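Local coordinates for protein plasmodium falciparum gamete antigen 27/25 (Plasmodium falciparum, PDB 1N81) that is of unknown molecular function but is essential for sexual development of the malaria parasite and probably forms dimers, at residues A[20-25]-A[60-66]; A[104-108]-A[150-154]; A[29-33]-A[46-50]. All blocks are in the same frame, centred on the assembly; numbering follows the deposited sequence.

Contact 1. Residues A[20-25]-A[60-66]; sequences DIEFHA and NQNRYNY
A Schellman motif ends helix 50-63, and this end packs on helix 13-35 through Tyr64, Asn60 and Tyr66 against Asp20, Ile21 and His24. Asp20 lays its CB over one face of the Tyr64 ring, 3.8 Å from the centroid and 17° off the normal, a CH-pi contact; its OD1 is hydrogen-bonded to Gln110 of helix 96-122. The phenol ends with its OH over a face of the His24 imidazole, 3.0 Å from His24 CD2, the two ring planes inclined at 44°. That hydroxyl also lies over the centre of the Arg63 guanidinium. Ile21 supplies the apolar part: CG1 is anti to the carbonyl carbon (chi1 -74°) and the chain runs on extended, which carries CD1 to 3.8 Å from Tyr66 CB. The Asn60 amide lies against helix 13-35, OD1 3.2 Å from His24 CB and ND2 3.3 Å from Ala25 CA; ND2 is held by the Tyr56 carbonyl of its own helix. Asn65, at C-prime, takes positive phi, with Tyr66 N bonded to Gln61 O and Asn65 N to Asn62 O: the paired bonds of a Schellman motif, here set in the helix-helix packing of an all-helical fold.

Contact 2. Residues A[104-108]-A[150-154]; sequences DYLWV and KDVKF
Lys150 spreads its aliphatic chain over one face of the Trp107 indole. Its CD makes a CH-pi contact 3.8 Å from the centroid of the six-membered ring, and NZ lies 4.1 Å from that of the five-membered ring, 13° off the normal, in a cation-pi interaction; the bend at chi2 (63°) sends the chain across the ring. Asp104 OD1 is 4.5 Å from Lys150 NZ, too far for a salt bridge. Apolar contacts fill the middle. Val152 puts CG1 3.5 Å from Asp104 CB and also against the Tyr105 ring, while its CG2 meets Val108 CG2. Phe154 slides past Tyr105 with ring planes 32° apart, Tyr105 CD2 standing over the centre of the phenyl face. Water mediates the polar links. Tyr105 OH donates to one water at 2.5 Å, which in turn donates to Lys153 O; a second water donates to Tyr105 OH and accepts a hydrogen bond from Lys153 N. Further waters link Asp104 OD2 to Asp151 O and, weakly on the carboxylate side, to Lys150 O. The 150-154 loop is thus held to helix 96-122 by ring faces and aliphatic carbon, with water bridging its backbone to the phenol and to the Asp104 carboxylate.

Contact 3. Residues A[29-33]-A[46-50]; sequences YIYLL and ALKDR
Tyr29 donates its hydroxyl proton to Ala46 O at 2.9 Å, approaching at a C=O...donor angle of 115° and 31° out of the carbonyl plane. The oxygen accepts a second bond, from Asp49 N on the opposite face of that plane, so two donors grip this one carbonyl oxygen, in the last turn of helix 42-47. Leu33, one turn along helix 13-35 from Tyr29, divides its methyls: CD2 rests on Ala46 CB at 3.7 Å and CD1 meets Leu47 CD2 at 3.7 Å. The Tyr29 hydroxyl also lies 3.6 Å from Asp49 CB and accepts from a water that bonds weakly to Asp49 OD2. The phenol thus sits at the junction of helices 42-47 and 50-63, where Asp49 is both N-cap and the central residue of an inverse gamma turn. With CG anti to the backbone N (chi1 -175°), its carboxylate caps a backbone N of the first turn of helix 50-63, and OD2 is also hydrogen-bonded to Ser52 OG. Around Tyr29, Leu32 CD2 covers part of one ring face, Tyr56 packs edge-to-face, and Leu85 of helix 71-89 adds a further contact. Helix 71-89 also reaches the junction through Ser82, whose OG is hydrogen-bonded to Leu47 O.

In the fold
From the N terminus, helix 13-35 gives contact 1 its first segment (20-25) and then, a turn further on, contact 3 its first (29-33). The chain turns back through helix 42-47, and contact 3 closes at 46-50; helix 50-63 follows and closes contact 1 at 60-66, so the smaller loop lies wholly within the larger one. Both contacts thereby fasten the helices that follow to one long helix; the centres of the two contacts lie about 16 Å apart. Contact 2 opens only later, on helix 96-122, and closes in the loop between helices 136-150 and 156-173. It stands in series with the others, yet Phe23 CD2 touches Leu106 O at 3.6 Å, bringing helix 13-35 against helix 96-122.

Contact 1. Residues A[20-25]-A[60-66]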
loop_
_atom_site.group_PDB
_atom_site.type_symbol
_atom_site.label_atom_id
_atom_site.label_comp_id
_atom_site.label_asym_id
_atom_site.label_seq_id
_atom_site.Cartn_x
_atom_site.Cartn_y
_atom_site.Cartn_z
ATOM N N ASP A 20 -5.288 2.274 -4.548
ATOM C CA ASP A 20 -6.538 2.820 -4.001
ATOM C C ASP A 20 -7.347 1.784 -3.282
ATOM O O ASP A 20 -7.897 2.040 -2.197
ATOM C CB ASP A 20 -7.390 3.485 -5.095
ATOM C CG ASP A 20 -6.926 4.907 -5.394
ATOM O OD1 ASP A 20 -6.043 5.397 -4.647
ATOM O OD2 ASP A 20 -7.435 5.543 -6.342
ATOM N N ILE A 21 -7.412 0.599 -3.867
ATOM C CA ILE A 21 -8.155 -0.485 -3.265
ATOM C C ILE A 21 -7.653 -0.881 -1.857
ATOM O O ILE A 21 -8.435 -0.934 -0.895
ATOM C CB ILE A 21 -8.114 -1.720 -4.178
ATOM C CG1 ILE A 21 -9.044 -1.486 -5.383
ATOM C CG2 ILE A 21 -8.513 -2.966 -3.402
ATOM C CD1 ILE A 21 -8.766 -2.403 -6.545
ATOM N N GLU A 22 -6.356 -1.142 -1.761
ATOM C CA GLU A 22 -5.699 -1.545 -0.516
ATOM C C GLU A 22 -5.752 -0.460 0.552
ATOM O O GLU A 22 -6.097 -0.717 1.701
ATOM C CB GLU A 22 -4.215 -1.869 -0.786
ATOM C CG GLU A 22 -3.367 -2.033 0.496
ATOM C CD GLU A 22 -2.099 -2.879 0.309
ATOM O OE1 GLU A 22 -1.293 -2.979 1.268
ATOM O OE2 GLU A 22 -1.908 -3.456 -0.779
ATOM N N PHE A 23 -5.419 0.765 0.173
ATOM C CA PHE A 23 -5.400 1.808 1.174
ATOM C C PHE A 23 -6.777 2.295 1.624
ATOM O O PHE A 23 -6.930 2.646 2.781
ATOM C CB PHE A 23 -4.478 2.960 0.714
ATOM C CG PHE A 23 -3.005 2.615 0.798
ATOM C CD1 PHE A 23 -2.328 2.082 -0.304
ATOM C CD2 PHE A 23 -2.320 2.724 2.006
ATOM C CE1 PHE A 23 -0.989 1.658 -0.211
ATOM C CE2 PHE A 23 -0.955 2.298 2.124
ATOM C CZ PHE A 23 -0.291 1.763 1.001
ATOM N N HIS A 24 -7.778 2.317 0.739
ATOM C CA HIS A 24 -9.114 2.729 1.187
ATOM C C HIS A 24 -9.711 1.603 1.997
ATOM O O HIS A 24 -10.413 1.832 2.991
ATOM C CB HIS A 24 -10.032 3.078 0.011
ATOM C CG HIS A 24 -9.774 4.438 -0.558
ATOM N ND1 HIS A 24 -10.444 5.564 -0.124
ATOM C CD2 HIS A 24 -8.860 4.873 -1.462
ATOM C CE1 HIS A 24 -9.953 6.628 -0.733
ATOM N NE2 HIS A 24 -8.987 6.240 -1.551
ATOM N N ALA A 25 -9.413 0.369 1.607
ATOM C CA ALA A 25 -9.941 -0.743 2.393
ATOM C C ALA A 25 -9.316 -0.650 3.803
ATOM O O ALA A 25 -9.975 -0.923 4.814
ATOM C CB ALA A 25 -9.593 -2.110 1.735
ATOM N N ASN A 60 -13.910 -2.728 -1.897
ATOM C CA ASN A 60 -13.167 -1.649 -2.555
ATOM C C ASN A 60 -12.834 -1.994 -3.993
ATOM O O ASN A 60 -12.777 -1.104 -4.829
ATOM C CB ASN A 60 -11.912 -1.264 -1.751
ATOM C CG ASN A 60 -12.239 -0.271 -0.642
ATOM O OD1 ASN A 60 -12.201 0.934 -0.852
ATOM N ND2 ASN A 60 -12.606 -0.779 0.526
ATOM N N GLN A 61 -12.615 -3.280 -4.274
ATOM C CA GLN A 61 -12.368 -3.709 -5.633
ATOM C C GLN A 61 -13.627 -3.356 -6.458
ATOM O O GLN A 61 -13.569 -2.963 -7.638
ATOM C CB GLN A 61 -12.171 -5.207 -5.668
ATOM C CG GLN A 61 -10.821 -5.640 -5.244
ATOM C CD GLN A 61 -10.669 -7.126 -5.328
ATOM O OE1 GLN A 61 -11.315 -7.860 -4.598
ATOM N NE2 GLN A 61 -9.814 -7.583 -6.225
ATOM N N ASN A 62 -14.774 -3.507 -5.818
ATOM C CA ASN A 62 -16.036 -3.190 -6.468
ATOM C C ASN A 62 -16.123 -1.670 -6.635
ATOM O O ASN A 62 -16.425 -1.183 -7.722
ATOM C CB ASN A 62 -17.195 -3.702 -5.621
ATOM C CG ASN A 62 -18.500 -3.728 -6.384
ATOM O OD1 ASN A 62 -19.117 -4.781 -6.540
ATOM N ND2 ASN A 62 -18.924 -2.573 -6.872
ATOM N N ARG A 63 -15.833 -0.919 -5.575
ATOM C CA ARG A 63 -15.875 0.545 -5.658
ATOM C C ARG A 63 -14.955 1.130 -6.732
ATOM O O ARG A 63 -15.295 2.116 -7.377
ATOM C CB ARG A 63 -15.519 1.186 -4.306
ATOM C CG ARG A 63 -15.469 2.714 -4.358
ATOM C CD ARG A 63 -14.972 3.368 -3.065
ATOM N NE ARG A 63 -14.743 4.804 -3.264
ATOM C CZ ARG A 63 -14.209 5.636 -2.367
ATOM N NH1 ARG A 63 -13.835 5.200 -1.168
ATOM N NH2 ARG A 63 -14.028 6.917 -2.681
ATOM N N TYR A 64 -13.773 0.559 -6.909
ATOM C CA TYR A 64 -12.885 1.086 -7.936
ATOM C C TYR A 64 -12.989 0.273 -9.211
ATOM O O TYR A 64 -12.137 0.384 -10.078
ATOM C CB TYR A 64 -11.424 1.126 -7.469
ATOM C CG TYR A 64 -11.224 2.146 -6.385
ATOM C CD1 TYR A 64 -11.451 1.819 -5.045
ATOM C CD2 TYR A 64 -10.915 3.476 -6.702
ATOM C CE1 TYR A 64 -11.387 2.795 -4.040
ATOM C CE2 TYR A 64 -10.845 4.457 -5.708
ATOM C CZ TYR A 64 -11.088 4.108 -4.381
ATOM O OH TYR A 64 -11.090 5.063 -3.401
ATOM N N ASN A 65 -14.030 -0.555 -9.310
ATOM C CA ASN A 65 -14.259 -1.369 -10.502
ATOM C C ASN A 65 -12.993 -2.029 -11.009
ATOM O O ASN A 65 -12.663 -1.925 -12.185
ATOM C CB ASN A 65 -14.826 -0.511 -11.634
ATOM C CG ASN A 65 -15.996 0.309 -11.195
ATOM O OD1 ASN A 65 -17.034 -0.229 -10.801
ATOM N ND2 ASN A 65 -15.844 1.628 -11.249
ATOM N N TYR A 66 -12.276 -2.714 -10.138
ATOM C CA TYR A 66 -11.060 -3.360 -10.581
ATOM C C TYR A 66 -11.023 -4.734 -9.956
ATOM O O TYR A 66 -10.742 -4.875 -8.758
ATOM C CB TYR A 66 -9.845 -2.531 -10.157
ATOM C CG TYR A 66 -8.569 -2.989 -10.830
ATOM C CD1 TYR A 66 -8.308 -2.690 -12.180
ATOM C CD2 TYR A 66 -7.666 -3.791 -10.153
ATOM C CE1 TYR A 66 -7.160 -3.198 -12.829
ATOM C CE2 TYR A 66 -6.528 -4.307 -10.786
ATOM C CZ TYR A 66 -6.279 -4.009 -12.124
ATOM O OH TYR A 66 -5.147 -4.539 -12.716
#

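Contact 2. Residues A[104-108]-A[150-154]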
loop_
_atom_site.group_PDB
_atom_site.type_symbol
_atom_site.label_atom_id
_atom_site.label_comp_id
_atom_site.label_asym_id
_atom_site.label_seq_id
_atom_site.Cartn_x
_atom_site.Cartn_y
_atom_site.Cartn_z
ATOM N N ASP A 104 -3.113 10.081 7.133
ATOM C CA ASP A 104 -1.922 10.726 6.568
ATOM C C ASP A 104 -0.763 9.732 6.449
ATOM O O ASP A 104 0.054 9.810 5.521
ATOM C CB ASP A 104 -1.477 11.939 7.406
ATOM C CG ASP A 104 -2.477 13.099 7.349
ATOM O OD1 ASP A 104 -3.108 13.311 6.290
ATOM O OD2 ASP A 104 -2.619 13.810 8.368
ATOM N N TYR A 105 -0.687 8.806 7.394
ATOM C CA TYR A 105 0.352 7.787 7.339
ATOM C C TYR A 105 0.083 6.908 6.099
ATOM O O TYR A 105 1.015 6.493 5.402
ATOM C CB TYR A 105 0.299 6.906 8.588
ATOM C CG TYR A 105 0.850 7.531 9.847
ATOM C CD1 TYR A 105 0.443 8.804 10.274
ATOM C CD2 TYR A 105 1.711 6.814 10.655
ATOM C CE1 TYR A 105 0.882 9.322 11.481
ATOM C CE2 TYR A 105 2.156 7.315 11.860
ATOM C CZ TYR A 105 1.743 8.564 12.271
ATOM O OH TYR A 105 2.215 9.037 13.466
ATOM N N LEU A 106 -1.198 6.633 5.835
ATOM C CA LEU A 106 -1.584 5.800 4.708
ATOM C C LEU A 106 -1.194 6.522 3.434
ATOM O O LEU A 106 -0.666 5.927 2.500
ATOM C CB LEU A 106 -3.108 5.526 4.720
ATOM C CG LEU A 106 -3.629 4.629 5.872
ATOM C CD1 LEU A 106 -5.126 4.419 5.740
ATOM C CD2 LEU A 106 -2.914 3.269 5.884
ATOM N N TRP A 107 -1.453 7.821 3.416
ATOM C CA TRP A 107 -1.154 8.669 2.268
ATOM C C TRP A 107 0.331 8.615 1.946
ATOM O O TRP A 107 0.721 8.464 0.782
ATOM C CB TRP A 107 -1.546 10.114 2.589
ATOM C CG TRP A 107 -1.480 11.074 1.468
ATOM C CD1 TRP A 107 -2.517 11.458 0.663
ATOM C CD2 TRP A 107 -0.313 11.802 0.999
ATOM N NE1 TRP A 107 -2.076 12.375 -0.271
ATOM C CE2 TRP A 107 -0.741 12.605 -0.087
ATOM C CE3 TRP A 107 1.024 11.854 1.398
ATOM C CZ2 TRP A 107 0.147 13.439 -0.796
ATOM C CZ3 TRP A 107 1.904 12.680 0.701
ATOM C CH2 TRP A 107 1.460 13.468 -0.385
ATOM N N VAL A 108 1.147 8.755 2.985
ATOM C CA VAL A 108 2.582 8.744 2.824
ATOM C C VAL A 108 3.060 7.441 2.183
ATOM O O VAL A 108 3.806 7.457 1.211
ATOM C CB VAL A 108 3.272 8.953 4.174
ATOM C CG1 VAL A 108 4.786 8.576 4.063
ATOM C CG2 VAL A 108 3.086 10.459 4.611
ATOM N N LYS A 150 3.402 15.999 4.713
ATOM C CA LYS A 150 2.108 15.683 5.302
ATOM C C LYS A 150 2.106 15.925 6.816
ATOM O O LYS A 150 1.113 15.684 7.506
ATOM C CB LYS A 150 1.773 14.219 4.972
ATOM C CG LYS A 150 0.323 13.928 4.634
ATOM C CD LYS A 150 -0.154 14.645 3.384
ATOM C CE LYS A 150 -1.657 14.472 3.275
ATOM N NZ LYS A 150 -2.320 15.446 2.382
ATOM N N ASP A 151 3.232 16.418 7.313
ATOM C CA ASP A 151 3.406 16.688 8.727
ATOM C C ASP A 151 3.107 15.469 9.609
ATOM O O ASP A 151 2.226 15.497 10.449
ATOM C CB ASP A 151 2.534 17.885 9.143
ATOM C CG ASP A 151 2.812 18.345 10.561
ATOM O OD1 ASP A 151 3.998 18.391 10.957
ATOM O OD2 ASP A 151 1.839 18.672 11.279
ATOM N N VAL A 152 3.838 14.386 9.409
ATOM C CA VAL A 152 3.652 13.208 10.241
ATOM C C VAL A 152 5.036 12.667 10.508
ATOM O O VAL A 152 5.976 13.018 9.799
ATOM C CB VAL A 152 2.817 12.083 9.540
ATOM C CG1 VAL A 152 1.382 12.505 9.373
ATOM C CG2 VAL A 152 3.402 11.750 8.189
ATOM N N LYS A 153 5.174 11.837 11.539
ATOM C CA LYS A 153 6.449 11.217 11.836
ATOM C C LYS A 153 6.228 9.765 12.257
ATOM O O LYS A 153 5.606 9.488 13.281
ATOM C CB LYS A 153 7.187 11.963 12.956
ATOM C CG LYS A 153 8.719 11.963 12.789
ATOM C CD LYS A 153 9.256 10.630 12.266
ATOM C CE LYS A 153 10.759 10.667 11.983
ATOM N NZ LYS A 153 11.570 10.527 13.225
ATOM N N PHE A 154 6.728 8.838 11.448
ATOM C CA PHE A 154 6.596 7.419 11.729
ATOM C C PHE A 154 7.633 7.096 12.781
ATOM O O PHE A 154 8.682 7.722 12.796
ATOM C CB PHE A 154 6.934 6.593 10.479
ATOM C CG PHE A 154 5.818 6.520 9.455
ATOM C CD1 PHE A 154 5.294 7.674 8.880
ATOM C CD2 PHE A 154 5.303 5.280 9.063
ATOM C CE1 PHE A 154 4.268 7.600 7.932
ATOM C CE2 PHE A 154 4.287 5.191 8.123
ATOM C CZ PHE A 154 3.769 6.355 7.556
HETATM O O HOH W 1 -0.697 14.964 9.963
HETATM O O HOH W 2 -1.336 16.319 7.327
HETATM O O HOH W 3 3.778 7.618 14.717
HETATM O O HOH W 4 3.259 11.373 13.271
#

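Contact 3. Residues A[29-33]-A[46-50]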
loop_
_atom_site.group_PDB
_atom_site.type_symbol
_atom_site.label_atom_id
_atom_site.label_comp_id
_atom_site.label_asym_id
_atom_site.label_seq_id
_atom_site.Cartn_x
_atom_site.Cartn_y
_atom_site.Cartn_z
ATOM N N TYR A 29 -11.378 -0.068 7.250
ATOM C CA TYR A 29 -11.283 -1.004 8.356
ATOM C C TYR A 29 -10.822 -0.322 9.640
ATOM O O TYR A 29 -11.204 -0.727 10.735
ATOM C CB TYR A 29 -10.347 -2.147 8.009
ATOM C CG TYR A 29 -10.662 -3.383 8.781
ATOM C CD1 TYR A 29 -11.598 -4.287 8.307
ATOM C CD2 TYR A 29 -10.017 -3.657 10.004
ATOM C CE1 TYR A 29 -11.897 -5.459 9.022
ATOM C CE2 TYR A 29 -10.310 -4.824 10.733
ATOM C CZ TYR A 29 -11.252 -5.719 10.232
ATOM O OH TYR A 29 -11.557 -6.873 10.921
ATOM N N ILE A 30 -9.993 0.709 9.511
ATOM C CA ILE A 30 -9.534 1.424 10.694
ATOM C C ILE A 30 -10.726 2.183 11.269
ATOM O O ILE A 30 -10.816 2.377 12.477
ATOM C CB ILE A 30 -8.375 2.392 10.360
ATOM C CG1 ILE A 30 -7.079 1.591 10.200
ATOM C CG2 ILE A 30 -8.215 3.453 11.456
ATOM C CD1 ILE A 30 -5.915 2.404 9.768
ATOM N N TYR A 31 -11.643 2.605 10.405
ATOM C CA TYR A 31 -12.831 3.299 10.886
ATOM C C TYR A 31 -13.653 2.319 11.726
ATOM O O TYR A 31 -14.146 2.666 12.791
ATOM C CB TYR A 31 -13.688 3.790 9.736
ATOM C CG TYR A 31 -14.892 4.577 10.208
ATOM C CD1 TYR A 31 -14.788 5.926 10.505
ATOM C CD2 TYR A 31 -16.129 3.958 10.380
ATOM C CE1 TYR A 31 -15.890 6.642 10.960
ATOM C CE2 TYR A 31 -17.235 4.667 10.836
ATOM C CZ TYR A 31 -17.108 6.000 11.120
ATOM O OH TYR A 31 -18.211 6.695 11.557
ATOM N N LEU A 32 -13.795 1.093 11.239
ATOM C CA LEU A 32 -14.522 0.062 11.965
ATOM C C LEU A 32 -13.895 -0.088 13.353
ATOM O O LEU A 32 -14.583 -0.042 14.379
ATOM C CB LEU A 32 -14.433 -1.286 11.226
ATOM C CG LEU A 32 -14.951 -2.502 12.004
ATOM C CD1 LEU A 32 -16.486 -2.324 12.218
ATOM C CD2 LEU A 32 -14.645 -3.809 11.252
ATOM N N LEU A 33 -12.574 -0.273 13.379
ATOM C CA LEU A 33 -11.879 -0.455 14.646
ATOM C C LEU A 33 -12.269 0.642 15.613
ATOM O O LEU A 33 -12.543 0.385 16.782
ATOM C CB LEU A 33 -10.359 -0.454 14.446
ATOM C CG LEU A 33 -9.825 -1.731 13.804
ATOM C CD1 LEU A 33 -8.310 -1.669 13.655
ATOM C CD2 LEU A 33 -10.239 -2.906 14.650
ATOM N N ALA A 46 -11.241 -8.199 15.812
ATOM C CA ALA A 46 -11.153 -7.586 14.485
ATOM C C ALA A 46 -9.710 -7.390 13.974
ATOM O O ALA A 46 -9.450 -7.586 12.786
ATOM C CB ALA A 46 -11.868 -6.264 14.494
ATOM N N LEU A 47 -8.775 -7.047 14.864
ATOM C CA LEU A 47 -7.394 -6.812 14.457
ATOM C C LEU A 47 -6.863 -7.907 13.543
ATOM O O LEU A 47 -6.176 -7.626 12.556
ATOM C CB LEU A 47 -6.478 -6.663 15.690
ATOM C CG LEU A 47 -6.746 -5.424 16.543
ATOM C CD1 LEU A 47 -5.807 -5.393 17.774
ATOM C CD2 LEU A 47 -6.543 -4.185 15.680
ATOM N N LYS A 48 -7.177 -9.155 13.848
ATOM C CA LYS A 48 -6.690 -10.226 12.985
ATOM C C LYS A 48 -7.797 -10.992 12.250
ATOM O O LYS A 48 -7.597 -12.118 11.803
ATOM C CB LYS A 48 -5.826 -11.211 13.790
ATOM C CG LYS A 48 -4.390 -10.744 14.013
ATOM C CD LYS A 48 -3.485 -11.928 14.348
ATOM C CE LYS A 48 -2.063 -11.476 14.583
ATOM N NZ LYS A 48 -1.497 -10.763 13.395
ATOM N N ASP A 49 -8.972 -10.390 12.120
ATOM C CA ASP A 49 -10.080 -11.055 11.411
ATOM C C ASP A 49 -9.858 -10.993 9.898
ATOM O O ASP A 49 -10.398 -10.111 9.222
ATOM C CB ASP A 49 -11.379 -10.357 11.743
ATOM C CG ASP A 49 -12.569 -11.045 11.142
ATOM O OD1 ASP A 49 -12.413 -12.029 10.354
ATOM O OD2 ASP A 49 -13.662 -10.575 11.483
ATOM N N ARG A 50 -9.068 -11.922 9.362
ATOM C CA ARG A 50 -8.765 -11.896 7.927
ATOM C C ARG A 50 -9.997 -11.984 7.030
ATOM O O ARG A 50 -10.049 -11.377 5.957
ATOM C CB ARG A 50 -7.802 -13.031 7.554
ATOM C CG ARG A 50 -6.439 -12.953 8.223
ATOM C CD ARG A 50 -5.593 -14.166 7.860
ATOM N NE ARG A 50 -5.297 -14.198 6.432
ATOM C CZ ARG A 50 -4.442 -13.373 5.843
ATOM N NH1 ARG A 50 -3.810 -12.465 6.577
ATOM N NH2 ARG A 50 -4.220 -13.456 4.532
HETATM O O HOH W 5 -14.432 -7.344 11.766
#